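Local coordinates for protein 3-polyprenyl-4-hydroxybenzoate decarboxylase and related decarboxylases (Pelotomaculum thermopropionicum, PDB 6H6X) that belongs to the UbiD family of prenylated-FMN-dependent decarboxylases and, as HmfF, probably interconverts 2,5-furandicarboxylic acid and 2-furoic acid, at residues E109-L114 and V273-V278; P183-L188 and E228-E233. The protein carries 8 engineered substitutions. All coordinates share one frame; numbering follows the deposited sequence.

Contact 1: E109-L114 and V273-V278; sequences ENIDLL and VEVTAV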
ATOM      1  N   GLU B 109      -2.805 -51.102   2.180  1.00 80.51           N
ATOM      2  CA  GLU B 109      -3.012 -51.670   3.513  1.00 85.67           C
ATOM      3  C   GLU B 109      -2.129 -50.989   4.548  1.00 84.00           C
ATOM      4  O   GLU B 109      -1.008 -50.544   4.231  1.00 68.85           O
ATOM      5  CB  GLU B 109      -2.755 -53.186   3.489  1.00 94.78           C
ATOM      6  CG  GLU B 109      -3.787 -53.972   2.678  1.00102.49           C
ATOM      7  CD  GLU B 109      -4.002 -55.405   3.141  1.00111.56           C
ATOM      8  OE1 GLU B 109      -3.004 -56.133   3.333  1.00112.03           O
ATOM      9  OE2 GLU B 109      -5.180 -55.797   3.291  1.00118.47           O
ATOM     10  N   ASN B 110      -2.654 -50.905   5.775  1.00 84.69           N
ATOM     11  CA  ASN B 110      -1.982 -50.232   6.909  1.00 90.60           C
ATOM     12  C   ASN B 110      -1.609 -48.776   6.568  1.00 88.80           C
ATOM     13  O   ASN B 110      -0.466 -48.323   6.695  1.00 78.42           O
ATOM     14  CB  ASN B 110      -0.789 -51.065   7.413  1.00 92.92           C
ATOM     15  CG  ASN B 110      -1.235 -52.379   8.059  1.00 98.57           C
ATOM     16  OD1 ASN B 110      -2.117 -52.384   8.923  1.00108.04           O
ATOM     17  ND2 ASN B 110      -0.639 -53.494   7.638  1.00 93.22           N
ATOM     18  N   ILE B 111      -2.621 -48.055   6.117  1.00 88.39           N
ATOM     19  CA  ILE B 111      -2.432 -46.702   5.625  1.00 81.93           C
ATOM     20  C   ILE B 111      -2.371 -45.789   6.820  1.00 72.35           C
ATOM     21  O   ILE B 111      -3.333 -45.744   7.598  1.00 64.06           O
ATOM     22  CB  ILE B 111      -3.610 -46.249   4.746  1.00 81.28           C
ATOM     23  CG1 ILE B 111      -3.670 -47.063   3.446  1.00 77.60           C
ATOM     24  CG2 ILE B 111      -3.493 -44.758   4.433  1.00 82.33           C
ATOM     25  CD1 ILE B 111      -5.011 -46.979   2.743  1.00 69.98           C
ATOM     26  N   ASP B 112      -1.275 -45.044   6.933  1.00 70.32           N
ATOM     27  CA  ASP B 112      -1.138 -44.006   7.959  1.00 79.92           C
ATOM     28  C   ASP B 112      -0.640 -42.702   7.317  1.00 67.83           C
ATOM     29  O   ASP B 112       0.577 -42.562   7.030  1.00 52.27           O
ATOM     30  CB  ASP B 112      -0.189 -44.479   9.087  1.00 90.75           C
ATOM     31  CG  ASP B 112      -0.269 -43.594  10.358  1.00100.80           C
ATOM     32  OD1 ASP B 112      -0.506 -42.362  10.276  1.00106.09           O
ATOM     33  OD2 ASP B 112      -0.072 -44.134  11.459  1.00103.81           O
ATOM     34  N   LEU B 113      -1.569 -41.749   7.128  1.00 60.47           N
ATOM     35  CA  LEU B 113      -1.261 -40.527   6.356  1.00 59.23           C
ATOM     36  C   LEU B 113      -0.174 -39.684   7.006  1.00 57.94           C
ATOM     37  O   LEU B 113       0.818 -39.319   6.346  1.00 63.50           O
ATOM     38  CB  LEU B 113      -2.509 -39.686   6.108  1.00 60.07           C
ATOM     39  CG  LEU B 113      -3.561 -40.246   5.150  1.00 62.61           C
ATOM     40  CD1 LEU B 113      -4.712 -39.264   5.101  1.00 67.49           C
ATOM     41  CD2 LEU B 113      -3.033 -40.497   3.741  1.00 61.97           C
ATOM     42  N   LEU B 114      -0.332 -39.416   8.307  1.00 65.37           N
ATOM     43  CA  LEU B 114       0.697 -38.674   9.051  1.00 71.24           C
ATOM     44  C   LEU B 114       2.068 -39.318   9.118  1.00 74.16           C
ATOM     45  O   LEU B 114       3.061 -38.589   9.243  1.00 78.33           O
ATOM     46  CB  LEU B 114       0.257 -38.320  10.478  1.00 72.83           C
ATOM     47  CG  LEU B 114      -0.306 -36.915  10.726  1.00 81.19           C
ATOM     48  CD1 LEU B 114      -0.296 -36.607  12.231  1.00 84.59           C
ATOM     49  CD2 LEU B 114       0.454 -35.810   9.981  1.00 83.62           C
ATOM     50  N   VAL B 273     -14.026 -38.406   5.284  1.00 53.67           N
ATOM     51  CA  VAL B 273     -13.499 -39.185   4.214  1.00 61.00           C
ATOM     52  C   VAL B 273     -12.739 -40.322   4.850  1.00 58.46           C
ATOM     53  O   VAL B 273     -11.869 -40.073   5.678  1.00 60.77           O
ATOM     54  CB  VAL B 273     -12.473 -38.369   3.361  1.00 59.11           C
ATOM     55  CG1 VAL B 273     -11.775 -39.254   2.329  1.00 58.68           C
ATOM     56  CG2 VAL B 273     -13.160 -37.204   2.665  1.00 61.08           C
ATOM     57  N   GLU B 274     -13.063 -41.552   4.456  1.00 65.25           N
ATOM     58  CA  GLU B 274     -12.240 -42.733   4.742  1.00 66.86           C
ATOM     59  C   GLU B 274     -11.329 -42.960   3.546  1.00 65.27           C
ATOM     60  O   GLU B 274     -11.799 -43.036   2.407  1.00 69.09           O
ATOM     61  CB  GLU B 274     -13.129 -43.970   4.960  1.00 76.80           C
ATOM     62  CG  GLU B 274     -12.391 -45.313   5.055  1.00 85.58           C
ATOM     63  CD  GLU B 274     -13.294 -46.488   5.497  1.00 94.09           C
ATOM     64  OE1 GLU B 274     -13.363 -47.517   4.774  1.00 99.38           O
ATOM     65  OE2 GLU B 274     -13.943 -46.402   6.569  1.00 88.85           O
ATOM     66  N   VAL B 275     -10.037 -43.121   3.795  1.00 63.05           N
ATOM     67  CA  VAL B 275      -9.086 -43.301   2.704  1.00 66.96           C
ATOM     68  C   VAL B 275      -8.827 -44.794   2.483  1.00 74.73           C
ATOM     69  O   VAL B 275      -8.567 -45.542   3.442  1.00 79.03           O
ATOM     70  CB  VAL B 275      -7.817 -42.395   2.805  1.00 62.91           C
ATOM     71  CG1 VAL B 275      -7.836 -41.488   4.008  1.00 66.31           C
ATOM     72  CG2 VAL B 275      -6.487 -43.132   2.670  1.00 67.46           C
ATOM     73  N   THR B 276      -8.948 -45.203   1.214  1.00 71.35           N
ATOM     74  CA  THR B 276      -8.806 -46.594   0.790  1.00 63.82           C
ATOM     75  C   THR B 276      -7.509 -46.885   0.039  1.00 61.27           C
ATOM     76  O   THR B 276      -7.186 -48.042  -0.180  1.00 66.63           O
ATOM     77  CB  THR B 276     -10.000 -47.018  -0.059  1.00 66.63           C
ATOM     78  OG1 THR B 276     -10.101 -46.189  -1.223  1.00 77.74           O
ATOM     79  CG2 THR B 276     -11.300 -46.879   0.759  1.00 69.32           C
ATOM     80  N   ALA B 277      -6.745 -45.853  -0.313  1.00 56.02           N
ATOM     81  CA  ALA B 277      -5.445 -46.039  -0.915  1.00 46.38           C
ATOM     82  C   ALA B 277      -4.707 -44.725  -1.097  1.00 49.27           C
ATOM     83  O   ALA B 277      -5.317 -43.675  -1.156  1.00 54.62           O
ATOM     84  CB  ALA B 277      -5.585 -46.721  -2.282  1.00 55.01           C
ATOM     85  N   VAL B 278      -3.395 -44.825  -1.251  1.00 48.02           N
ATOM     86  CA  VAL B 278      -2.528 -43.732  -1.487  1.00 47.09           C
ATOM     87  C   VAL B 278      -1.564 -44.183  -2.540  1.00 47.37           C
ATOM     88  O   VAL B 278      -1.000 -45.215  -2.384  1.00 51.02           O
ATOM     89  CB  VAL B 278      -1.680 -43.376  -0.233  1.00 52.06           C
ATOM     90  CG1 VAL B 278      -0.611 -42.341  -0.573  1.00 52.76           C
ATOM     91  CG2 VAL B 278      -2.564 -42.873   0.898  1.00 56.14           C
TER
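Ile111 and Ala277 bring the two backbones nearest, with 7.2 Å between their CA atoms, and no hydrogen bond links 109-114 to 273-278; the contact is apolar packing of side chains on side chains and on one peptide. Ile111 uses two branches. With CG1 beside its own backbone N (chi1 -67°), its CG2 lies anti to that N and meets two valines, CG2 of Val275 at 3.8 Å and CG2 of Val278 at 4.1 Å. CD1, at the end of the other branch, lies beside Val275 and against the peptide joining Thr276 and Ala277, 3.7 Å from Ala277 N. That both valines face the same partner follows from a classic beta bulge: Thr276 and Ala277 sit together opposite Glu243 of strand 240-246 and point away, which interrupts the strand's alternation and turns Val275 and Val278 to one side. The bulged strand is the long 264-280 of the antiparallel sheet in the Rift-related domain, and against it packs the start of helix 113-116, N-capped by Asp112. Without CG2 and CD1, as with an alanine at Ile111, Val275 and Val278 would probably lose part of their packing and the Thr276-Ala277 peptide its cover. Leu113 adds a forked end to this cluster, its CD1 lying 4.0 Å from Val275 CG1 and its CD2 3.7 Å from Val278 CG2, and it also touches Leu161 of strand 160-163.

Contact 2: P183-L188 and E228-E233; sequences PLEIAL and ETVDVE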
ATOM      1  N   PRO B 183     -21.721 -44.326  -0.112  1.00 96.09           N
ATOM      2  CA  PRO B 183     -20.653 -43.328  -0.066  1.00 92.21           C
ATOM      3  C   PRO B 183     -20.453 -42.645  -1.429  1.00 87.97           C
ATOM      4  O   PRO B 183     -20.926 -43.157  -2.441  1.00 82.79           O
ATOM      5  CB  PRO B 183     -19.414 -44.134   0.346  1.00 97.66           C
ATOM      6  CG  PRO B 183     -19.779 -45.577   0.244  1.00 98.28           C
ATOM      7  CD  PRO B 183     -21.269 -45.666   0.284  1.00100.54           C
ATOM      8  N   LEU B 184     -19.818 -41.474  -1.423  1.00 81.09           N
ATOM      9  CA  LEU B 184     -19.360 -40.809  -2.653  1.00 71.03           C
ATOM     10  C   LEU B 184     -17.871 -41.048  -2.817  1.00 58.48           C
ATOM     11  O   LEU B 184     -17.086 -40.612  -1.979  1.00 60.67           O
ATOM     12  CB  LEU B 184     -19.637 -39.309  -2.594  1.00 74.67           C
ATOM     13  CG  LEU B 184     -19.208 -38.552  -3.847  1.00 80.02           C
ATOM     14  CD1 LEU B 184     -20.145 -38.846  -5.010  1.00 81.58           C
ATOM     15  CD2 LEU B 184     -19.190 -37.070  -3.531  1.00 83.90           C
ATOM     16  N   GLU B 185     -17.502 -41.746  -3.878  1.00 56.81           N
ATOM     17  CA  GLU B 185     -16.099 -42.011  -4.203  1.00 67.53           C
ATOM     18  C   GLU B 185     -15.401 -40.733  -4.671  1.00 63.64           C
ATOM     19  O   GLU B 185     -15.966 -39.972  -5.451  1.00 64.10           O
ATOM     20  CB  GLU B 185     -16.005 -43.057  -5.324  1.00 77.60           C
ATOM     21  CG  GLU B 185     -16.480 -44.446  -4.923  1.00 84.22           C
ATOM     22  CD  GLU B 185     -16.185 -45.519  -5.969  1.00 90.94           C
ATOM     23  OE1 GLU B 185     -15.914 -45.206  -7.163  1.00 89.55           O
ATOM     24  OE2 GLU B 185     -16.240 -46.710  -5.586  1.00102.92           O
ATOM     25  N   ILE B 186     -14.188 -40.499  -4.177  1.00 60.20           N
ATOM     26  CA  ILE B 186     -13.408 -39.312  -4.536  1.00 51.13           C
ATOM     27  C   ILE B 186     -11.970 -39.655  -4.698  1.00 45.61           C
ATOM     28  O   ILE B 186     -11.491 -40.653  -4.173  1.00 50.64           O
ATOM     29  CB  ILE B 186     -13.497 -38.184  -3.482  1.00 51.37           C
ATOM     30  CG1 ILE B 186     -12.792 -38.553  -2.175  1.00 53.34           C
ATOM     31  CG2 ILE B 186     -14.956 -37.799  -3.215  1.00 50.83           C
ATOM     32  CD1 ILE B 186     -12.777 -37.421  -1.174  1.00 53.82           C
ATOM     33  N   ALA B 187     -11.268 -38.789  -5.396  1.00 42.35           N
ATOM     34  CA  ALA B 187      -9.828 -38.788  -5.351  1.00 43.68           C
ATOM     35  C   ALA B 187      -9.231 -37.401  -5.063  1.00 41.53           C
ATOM     36  O   ALA B 187      -9.763 -36.378  -5.486  1.00 42.48           O
ATOM     37  CB  ALA B 187      -9.297 -39.345  -6.665  1.00 45.03           C
ATOM     38  N   LEU B 188      -8.128 -37.414  -4.344  1.00 37.72           N
ATOM     39  CA  LEU B 188      -7.430 -36.215  -3.953  1.00 42.95           C
ATOM     40  C   LEU B 188      -6.085 -36.228  -4.602  1.00 44.23           C
ATOM     41  O   LEU B 188      -5.347 -37.178  -4.420  1.00 45.36           O
ATOM     42  CB  LEU B 188      -7.227 -36.216  -2.451  1.00 44.74           C
ATOM     43  CG  LEU B 188      -8.531 -36.222  -1.651  1.00 44.71           C
ATOM     44  CD1 LEU B 188      -8.175 -36.480  -0.210  1.00 54.45           C
ATOM     45  CD2 LEU B 188      -9.224 -34.893  -1.778  1.00 49.91           C
ATOM     46  N   GLU B 228      -6.881 -46.812  -8.337  1.00 65.18           N
ATOM     47  CA  GLU B 228      -6.856 -48.235  -7.948  1.00 67.12           C
ATOM     48  C   GLU B 228      -8.168 -48.732  -7.360  1.00 64.10           C
ATOM     49  O   GLU B 228      -8.636 -49.792  -7.749  1.00 68.59           O
ATOM     50  CB  GLU B 228      -5.758 -48.496  -6.903  1.00 69.79           C
ATOM     51  CG  GLU B 228      -4.335 -48.178  -7.356  1.00 74.84           C
ATOM     52  CD  GLU B 228      -3.879 -49.028  -8.520  1.00 83.67           C
ATOM     53  OE1 GLU B 228      -3.909 -50.276  -8.387  1.00 82.57           O
ATOM     54  OE2 GLU B 228      -3.491 -48.446  -9.564  1.00 89.92           O
ATOM     55  N   THR B 229      -8.735 -47.996  -6.402  1.00 61.98           N
ATOM     56  CA  THR B 229      -9.825 -48.505  -5.559  1.00 59.62           C
ATOM     57  C   THR B 229     -11.137 -47.772  -5.728  1.00 64.45           C
ATOM     58  O   THR B 229     -12.104 -48.086  -5.046  1.00 58.92           O
ATOM     59  CB  THR B 229      -9.428 -48.412  -4.074  1.00 68.15           C
ATOM     60  OG1 THR B 229      -9.234 -47.042  -3.685  1.00 66.78           O
ATOM     61  CG2 THR B 229      -8.140 -49.195  -3.851  1.00 62.54           C
ATOM     62  N   VAL B 230     -11.174 -46.782  -6.624  1.00 63.83           N
ATOM     63  CA  VAL B 230     -12.389 -46.027  -6.889  1.00 61.11           C
ATOM     64  C   VAL B 230     -12.455 -45.697  -8.363  1.00 56.21           C
ATOM     65  O   VAL B 230     -11.431 -45.625  -9.028  1.00 55.43           O
ATOM     66  CB  VAL B 230     -12.428 -44.718  -6.053  1.00 65.92           C
ATOM     67  CG1 VAL B 230     -12.589 -45.039  -4.570  1.00 67.53           C
ATOM     68  CG2 VAL B 230     -11.172 -43.855  -6.293  1.00 63.71           C
ATOM     69  N   ASP B 231     -13.658 -45.446  -8.851  1.00 59.45           N
ATOM     70  CA  ASP B 231     -13.906 -45.192 -10.274  1.00 65.11           C
ATOM     71  C   ASP B 231     -13.834 -43.688 -10.551  1.00 58.45           C
ATOM     72  O   ASP B 231     -14.832 -43.012 -10.831  1.00 53.15           O
ATOM     73  CB  ASP B 231     -15.272 -45.774 -10.671  1.00 79.03           C
ATOM     74  CG  ASP B 231     -15.522 -45.721 -12.179  1.00 84.69           C
ATOM     75  OD1 ASP B 231     -14.557 -45.739 -12.980  1.00 71.71           O
ATOM     76  OD2 ASP B 231     -16.715 -45.655 -12.549  1.00 96.36           O
ATOM     77  N   VAL B 232     -12.611 -43.184 -10.460  1.00 54.12           N
ATOM     78  CA  VAL B 232     -12.316 -41.767 -10.585  1.00 48.83           C
ATOM     79  C   VAL B 232     -11.001 -41.696 -11.364  1.00 46.01           C
ATOM     80  O   VAL B 232     -10.201 -42.620 -11.325  1.00 47.46           O
ATOM     81  CB  VAL B 232     -12.092 -41.129  -9.181  1.00 51.26           C
ATOM     82  CG1 VAL B 232     -11.988 -39.633  -9.272  1.00 45.86           C
ATOM     83  CG2 VAL B 232     -13.205 -41.501  -8.198  1.00 54.38           C
ATOM     84  N   GLU B 233     -10.773 -40.578 -12.036  1.00 41.76           N
ATOM     85  CA  GLU B 233      -9.568 -40.316 -12.808  1.00 47.63           C
ATOM     86  C   GLU B 233      -8.734 -39.226 -12.100  1.00 47.60           C
ATOM     87  O   GLU B 233      -9.310 -38.312 -11.478  1.00 44.46           O
ATOM     88  CB  GLU B 233      -9.957 -39.850 -14.226  1.00 56.35           C
ATOM     89  CG  GLU B 233     -10.830 -40.837 -15.016  1.00 63.69           C
ATOM     90  CD  GLU B 233     -12.298 -40.856 -14.569  1.00 80.55           C
ATOM     91  OE1 GLU B 233     -12.941 -39.765 -14.413  1.00 96.56           O
ATOM     92  OE2 GLU B 233     -12.821 -41.961 -14.320  1.00 83.23           O
TER
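Glu185 and Val230 lie alongside each other, their side chains running in opposite directions, where the loop 228-233 crosses strand 184-190 at a steep angle; the touching parts run 79° apart. The glutamate chain is extended beyond CG, and its methylene carbons pass Val230, with CG 4.0 Å from Val230 CG1. This path delivers OE1 to the backbone of the next residue: Asp231 N donates to Glu185 OE1 over 2.8 Å, nearly straight at 173°, although the N-H comes from above the carboxylate, 40° out of its plane. The Asp231 carboxylate stands almost perpendicular to that of Glu185, and Asp231 OD2 stays 5.5 Å from Glu185 OE1. Part of any repulsion between these like charges is probably offset by Lys226, whose NZ forms salt bridges with Asp231 OD1 and Glu233 OE2.

Asp231 is the centre of an inverse gamma turn, closed by a weak bond from Val232 N to Val230 O of 3.1 Å. Val230 and Val232, flanking the aspartate at the centre of the turn, both point toward the strand. Val232 CG1 meets Ala187 CB at 3.8 Å, while Val230 CG2 approaches the carbonyl oxygen of Ile186 at 3.9 Å. Ile186 itself points the other way, onto Leu136 and Ala138 of strand 130-139 and Ile246 of strand 240-246, the two strands that flank 184-190 in the antiparallel sheet, while Leu184 packs on helix 169-179.

Overall arrangement
Contacts 1 and 2 lie with their centres 13 Å apart on the same sheet of the Rift-related domain, contact 2 nested in sequence within the chain loop that contact 1 closes. They meet directly: Thr276 OG1 and Thr229 OG1 are 2.7 Å apart, a probable hydrogen bond, and Ala277 CB packs 3.9 Å from Thr229 CG2. Val273 CG2 also touches Ile186 CD1 at 3.9 Å. Contact 2 lies nearer the cofactor: the Ile186 side chain is about 8 Å from that of His151, a prenylated-FMN-binding residue, about 12 Å from the bound cofactor and about 13 Å from the manganese ion. Contact 1 lies away from the annotated sites.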